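Side-chain contacts in DNA mismatch repair protein MutL (Aquifex aeolicus, PDB 6LZI), which probably serves DNA mismatch repair as an endonuclease that binds and hydrolyses ATP through a Bergerat-fold domain: residues E59-V64 with E112-E117; T158-V163 with F182-E187. All coordinates share one frame; numbering follows the deposited sequence.

Contact 1: E59-V64 with E112-E117; sequences EDVEKV and EGKEIE
Val61 and Ile116 meet as branched aliphatic groups, and no flat group presents a face or an edge between 59-64 and 112-117: the carboxylate of Glu62 leads away from the strand and leaves the touching to its methylene carbons. Contact is therefore purely apolar, without a hydrogen bond across, and buries 239 Å² in all. At its centre Val61 CG1, anti to the backbone N (chi1 171°), lies 3.8 Å from Ile116 CG2, and the two side chains slide past one another in opposite directions. To one side the aliphatic part of Lys114 comes alongside the same valine, its CG and CD doing the touching, with Lys114 CD 4.1 Å from Val61 CB. To the other side Ile116 CG1, anti to the backbone N (chi1 -177°), carries CD1 across the methylene carbons of Glu62. Ile116 CD1 ends 3.5 Å from Glu62 CG and 3.7 Å from Glu62 CA, the two side chains crossing at about a right angle. Val61 thus fits between two neighbours on one face of the strand, while Glu115 points to the other face and pairs with Arg104 and Arg127. Strand 113-119 runs antiparallel between strands 100-106 and 122-129 of the eight-stranded sheet; Leu103 touches both Val61 and Ile116, and Ile123 backs Ile116 and Glu62. The end of helix 58-61 and the residue after it consequently rest on three strands at this end of the ATPase sheet, with the chain passing on to Val64, which touches ADP.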
# COMPACT_ATOMS: atom_id res chain seq x y z
N GLU A 59 -8.48 25.60 0.06
CA GLU A 59 -7.80 26.42 -0.95
C GLU A 59 -6.81 25.62 -1.79
O GLU A 59 -6.44 26.07 -2.88
CB GLU A 59 -7.09 27.61 -0.28
CG GLU A 59 -8.05 28.50 0.49
CD GLU A 59 -7.50 29.88 0.75
OE1 GLU A 59 -7.39 30.64 -0.23
OE2 GLU A 59 -7.18 30.21 1.92
N ASP A 60 -6.41 24.42 -1.34
CA ASP A 60 -5.45 23.62 -2.07
C ASP A 60 -6.09 22.44 -2.78
O ASP A 60 -5.42 21.78 -3.60
CB ASP A 60 -4.34 23.10 -1.12
CG ASP A 60 -3.53 24.23 -0.44
OD1 ASP A 60 -3.21 25.24 -1.12
OD2 ASP A 60 -3.20 24.13 0.77
N VAL A 61 -7.37 22.14 -2.51
CA VAL A 61 -8.00 20.98 -3.13
C VAL A 61 -7.91 21.06 -4.66
O VAL A 61 -7.51 20.09 -5.32
CB VAL A 61 -9.46 20.83 -2.64
CG1 VAL A 61 -10.19 19.76 -3.43
CG2 VAL A 61 -9.47 20.48 -1.17
N GLU A 62 -8.22 22.24 -5.23
CA GLU A 62 -8.29 22.33 -6.70
C GLU A 62 -6.92 22.12 -7.33
O GLU A 62 -6.80 21.48 -8.39
CB GLU A 62 -8.88 23.67 -7.15
CG GLU A 62 -9.61 23.56 -8.48
CD GLU A 62 -9.67 24.86 -9.29
OE1 GLU A 62 -10.04 25.91 -8.74
OE2 GLU A 62 -9.32 24.81 -10.50
N LYS A 63 -5.88 22.59 -6.64
CA LYS A 63 -4.51 22.56 -7.13
C LYS A 63 -4.01 21.14 -7.38
O LYS A 63 -3.28 20.89 -8.35
CB LYS A 63 -3.64 23.29 -6.11
CG LYS A 63 -2.19 23.57 -6.49
CD LYS A 63 -1.27 22.46 -5.98
CE LYS A 63 -1.53 22.15 -4.50
NZ LYS A 63 -1.16 20.75 -4.14
N VAL A 64 -4.39 20.18 -6.53
CA VAL A 64 -3.76 18.87 -6.56
C VAL A 64 -4.14 18.05 -7.78
O VAL A 64 -3.50 17.02 -8.03
CB VAL A 64 -4.07 18.08 -5.28
CG1 VAL A 64 -3.68 18.87 -4.05
CG2 VAL A 64 -5.55 17.70 -5.23
N GLU A 112 -15.71 21.61 7.61
CA GLU A 112 -16.31 21.04 6.40
C GLU A 112 -15.22 20.55 5.47
O GLU A 112 -14.11 21.10 5.44
CB GLU A 112 -17.13 22.05 5.58
CG GLU A 112 -18.12 22.85 6.26
CD GLU A 112 -19.11 23.43 5.25
OE1 GLU A 112 -20.28 23.59 5.61
OE2 GLU A 112 -18.72 23.70 4.08
N GLY A 113 -15.58 19.57 4.66
CA GLY A 113 -14.72 19.14 3.59
C GLY A 113 -15.10 19.79 2.28
O GLY A 113 -16.12 20.47 2.15
N LYS A 114 -14.25 19.55 1.28
CA LYS A 114 -14.48 20.00 -0.08
C LYS A 114 -14.20 18.84 -1.04
O LYS A 114 -13.26 18.05 -0.87
CB LYS A 114 -13.58 21.24 -0.38
CG LYS A 114 -13.51 21.63 -1.86
CD LYS A 114 -12.87 22.96 -2.10
CE LYS A 114 -13.30 24.01 -1.09
NZ LYS A 114 -14.76 24.42 -1.03
N GLU A 115 -14.96 18.80 -2.12
CA GLU A 115 -14.87 17.69 -3.06
C GLU A 115 -14.65 18.24 -4.47
O GLU A 115 -15.30 19.19 -4.86
CB GLU A 115 -16.15 16.87 -3.00
CG GLU A 115 -16.16 15.84 -4.12
CD GLU A 115 -17.35 14.98 -4.09
OE1 GLU A 115 -17.55 14.32 -3.07
OE2 GLU A 115 -18.10 14.98 -5.07
N ILE A 116 -13.70 17.67 -5.20
CA ILE A 116 -13.47 18.08 -6.59
C ILE A 116 -13.73 16.88 -7.47
O ILE A 116 -13.45 15.73 -7.09
CB ILE A 116 -12.04 18.62 -6.79
CG1 ILE A 116 -11.85 19.10 -8.22
CG2 ILE A 116 -10.98 17.58 -6.46
CD1 ILE A 116 -10.85 20.25 -8.36
N GLU A 117 -14.34 17.11 -8.60
CA GLU A 117 -14.69 16.03 -9.50
C GLU A 117 -14.07 16.30 -10.87
O GLU A 117 -14.05 17.44 -11.35
CB GLU A 117 -16.22 15.85 -9.62
CG GLU A 117 -16.57 14.72 -10.57
CD GLU A 117 -18.07 14.41 -10.62
OE1 GLU A 117 -18.85 15.28 -10.22
OE2 GLU A 117 -18.47 13.31 -11.06

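Contact 2: T158-V163 with F182-E187; sequences TERRKV and FSEGRE
Arg160 and Glu184 make the one close meeting between 158-163 and 182-187, a salt bridge between a helix and the turn of a hairpin. Arg160 NE gives its hydrogen to Glu184 OE1 at 2.9 Å with an N-H...O angle of 159°. The oxygen sits at the guanidinium edge, near its plane, whereas the arginine reaches OE1 on its anti side and tilted from the carboxylate plane. With the two planes 66° apart, the groups do not form the flat, doubly bonded pair: Arg160 NH2 lies 3.3 Å from Glu184 OE1. Glu184 CG, anti to the carbonyl carbon (chi1 -37°), lies 3.5 Å from Arg160 NE, and the bend at chi2 turns OE1 onto that nitrogen. Second partners steady both groups, Asp157 at Arg160 NH1 and the backbone N of Lys41 at Glu184 OE2. Around this grip the contact is loose: Ser183 CB stays 4.9 Å from Arg160 CG, its nearest atom in 158-163, and just 119 Å² is buried, at the surface. Were Arg160 an alanine, Glu184 OE1 would probably lose its charged mate and Asp157 its arginine partner, though Lys41 would still hold Glu184 OE2. The receiving end is a two-residue beta hairpin, its type I' turn closed by Arg186 N to Ser183 O at 3.1 Å; hairpin 178-183/186-191 edges the eight-stranded sheet of this Bergerat-type ATPase domain, on which helix 156-173 packs, Val163 touching Leu181.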
# COMPACT_ATOMS: atom_id res chain seq x y z
N THR A 158 -6.77 -11.42 -11.22
CA THR A 158 -5.36 -11.08 -11.23
C THR A 158 -5.13 -9.66 -10.68
O THR A 158 -4.20 -9.43 -9.89
CB THR A 158 -4.81 -11.22 -12.65
OG1 THR A 158 -4.95 -12.58 -13.09
CG2 THR A 158 -3.36 -10.86 -12.68
N GLU A 159 -5.98 -8.71 -11.07
CA GLU A 159 -5.80 -7.35 -10.55
C GLU A 159 -6.04 -7.32 -9.08
O GLU A 159 -5.38 -6.57 -8.36
CB GLU A 159 -6.75 -6.38 -11.22
CG GLU A 159 -6.17 -5.61 -12.37
CD GLU A 159 -4.78 -5.03 -12.06
OE1 GLU A 159 -4.56 -4.15 -11.15
OE2 GLU A 159 -3.91 -5.46 -12.79
N ARG A 160 -6.99 -8.14 -8.61
CA ARG A 160 -7.30 -8.19 -7.18
C ARG A 160 -6.08 -8.63 -6.38
O ARG A 160 -5.71 -7.99 -5.38
CB ARG A 160 -8.43 -9.17 -6.93
CG ARG A 160 -9.83 -8.73 -7.40
CD ARG A 160 -10.77 -9.96 -7.63
NE ARG A 160 -12.05 -9.54 -8.19
CZ ARG A 160 -12.90 -10.32 -8.85
NH1 ARG A 160 -12.63 -11.61 -9.03
NH2 ARG A 160 -14.03 -9.80 -9.33
N ARG A 161 -5.42 -9.69 -6.85
CA ARG A 161 -4.31 -10.23 -6.07
C ARG A 161 -3.15 -9.24 -6.02
O ARG A 161 -2.48 -9.13 -4.98
CB ARG A 161 -3.91 -11.61 -6.65
CG ARG A 161 -4.93 -12.76 -6.41
CD ARG A 161 -4.49 -14.10 -7.08
NE ARG A 161 -3.20 -13.97 -7.78
CZ ARG A 161 -3.07 -13.95 -9.11
NH1 ARG A 161 -4.13 -14.09 -9.89
NH2 ARG A 161 -1.86 -13.81 -9.66
N LYS A 162 -2.96 -8.45 -7.09
CA LYS A 162 -1.86 -7.49 -7.08
C LYS A 162 -2.12 -6.40 -6.05
O LYS A 162 -1.21 -6.02 -5.33
CB LYS A 162 -1.66 -6.86 -8.46
CG LYS A 162 -1.18 -7.84 -9.50
CD LYS A 162 -1.64 -7.41 -10.90
CE LYS A 162 -0.95 -6.14 -11.40
NZ LYS A 162 -1.38 -5.71 -12.83
N VAL A 163 -3.38 -5.99 -5.89
CA VAL A 163 -3.75 -5.00 -4.90
C VAL A 163 -3.65 -5.59 -3.50
O VAL A 163 -3.14 -4.94 -2.58
CB VAL A 163 -5.18 -4.46 -5.17
CG1 VAL A 163 -5.68 -3.65 -3.93
CG2 VAL A 163 -5.18 -3.58 -6.36
N PHE A 182 -11.47 -3.92 1.21
CA PHE A 182 -12.68 -4.55 0.73
C PHE A 182 -12.51 -4.79 -0.77
O PHE A 182 -12.17 -3.86 -1.51
CB PHE A 182 -13.89 -3.63 0.93
CG PHE A 182 -14.17 -3.27 2.35
CD1 PHE A 182 -14.96 -4.07 3.13
CD2 PHE A 182 -13.59 -2.13 2.93
CE1 PHE A 182 -15.19 -3.75 4.46
CE2 PHE A 182 -13.84 -1.80 4.26
CZ PHE A 182 -14.62 -2.62 5.03
N SER A 183 -12.77 -6.00 -1.24
CA SER A 183 -12.82 -6.23 -2.68
C SER A 183 -14.09 -6.98 -3.04
O SER A 183 -14.43 -7.97 -2.38
CB SER A 183 -11.59 -7.01 -3.18
OG SER A 183 -11.20 -7.99 -2.29
N GLU A 184 -14.78 -6.48 -4.08
CA GLU A 184 -16.08 -6.98 -4.52
C GLU A 184 -17.00 -7.11 -3.31
O GLU A 184 -17.75 -8.09 -3.17
CB GLU A 184 -15.94 -8.30 -5.30
CG GLU A 184 -14.71 -8.38 -6.17
CD GLU A 184 -14.52 -7.20 -7.14
OE1 GLU A 184 -13.39 -7.03 -7.66
OE2 GLU A 184 -15.49 -6.43 -7.38
N GLY A 185 -16.89 -6.15 -2.40
CA GLY A 185 -17.85 -6.07 -1.30
C GLY A 185 -17.57 -6.92 -0.09
O GLY A 185 -18.34 -6.85 0.87
N ARG A 186 -16.50 -7.69 -0.08
CA ARG A 186 -16.12 -8.47 1.09
C ARG A 186 -14.86 -7.88 1.72
O ARG A 186 -13.96 -7.42 1.02
CB ARG A 186 -15.90 -9.92 0.72
CG ARG A 186 -17.12 -10.54 0.04
CD ARG A 186 -16.85 -11.99 -0.26
NE ARG A 186 -17.36 -12.41 -1.57
CZ ARG A 186 -16.94 -13.52 -2.18
NH1 ARG A 186 -16.02 -14.27 -1.61
NH2 ARG A 186 -17.44 -13.87 -3.35
N GLU A 187 -14.82 -7.87 3.04
CA GLU A 187 -13.68 -7.34 3.78
C GLU A 187 -12.56 -8.36 3.65
O GLU A 187 -12.55 -9.35 4.39
CB GLU A 187 -14.06 -7.08 5.24
CG GLU A 187 -13.21 -6.02 5.96
CD GLU A 187 -13.51 -5.92 7.48
OE1 GLU A 187 -13.57 -4.79 8.02
OE2 GLU A 187 -13.64 -6.97 8.14

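How the contacts relate
Both contacts reach the same eight-stranded sheet, but toward its two ends: contact 1 uses strand 113-119, next to one outermost strand, and contact 2 the hairpin that forms the other edge. Their centres lie 28 Å apart, their nearest atoms about 18 Å, and they do not touch. Contact 1 is partly buried and apolar, a short helix pressed on a strand face by branched and methylene carbons; contact 2 is a surface meeting of opposite charges, where a long helix reaches a turn. Their chemistry follows their place, and contact 1 alone includes a residue of the ADP pocket, Val64.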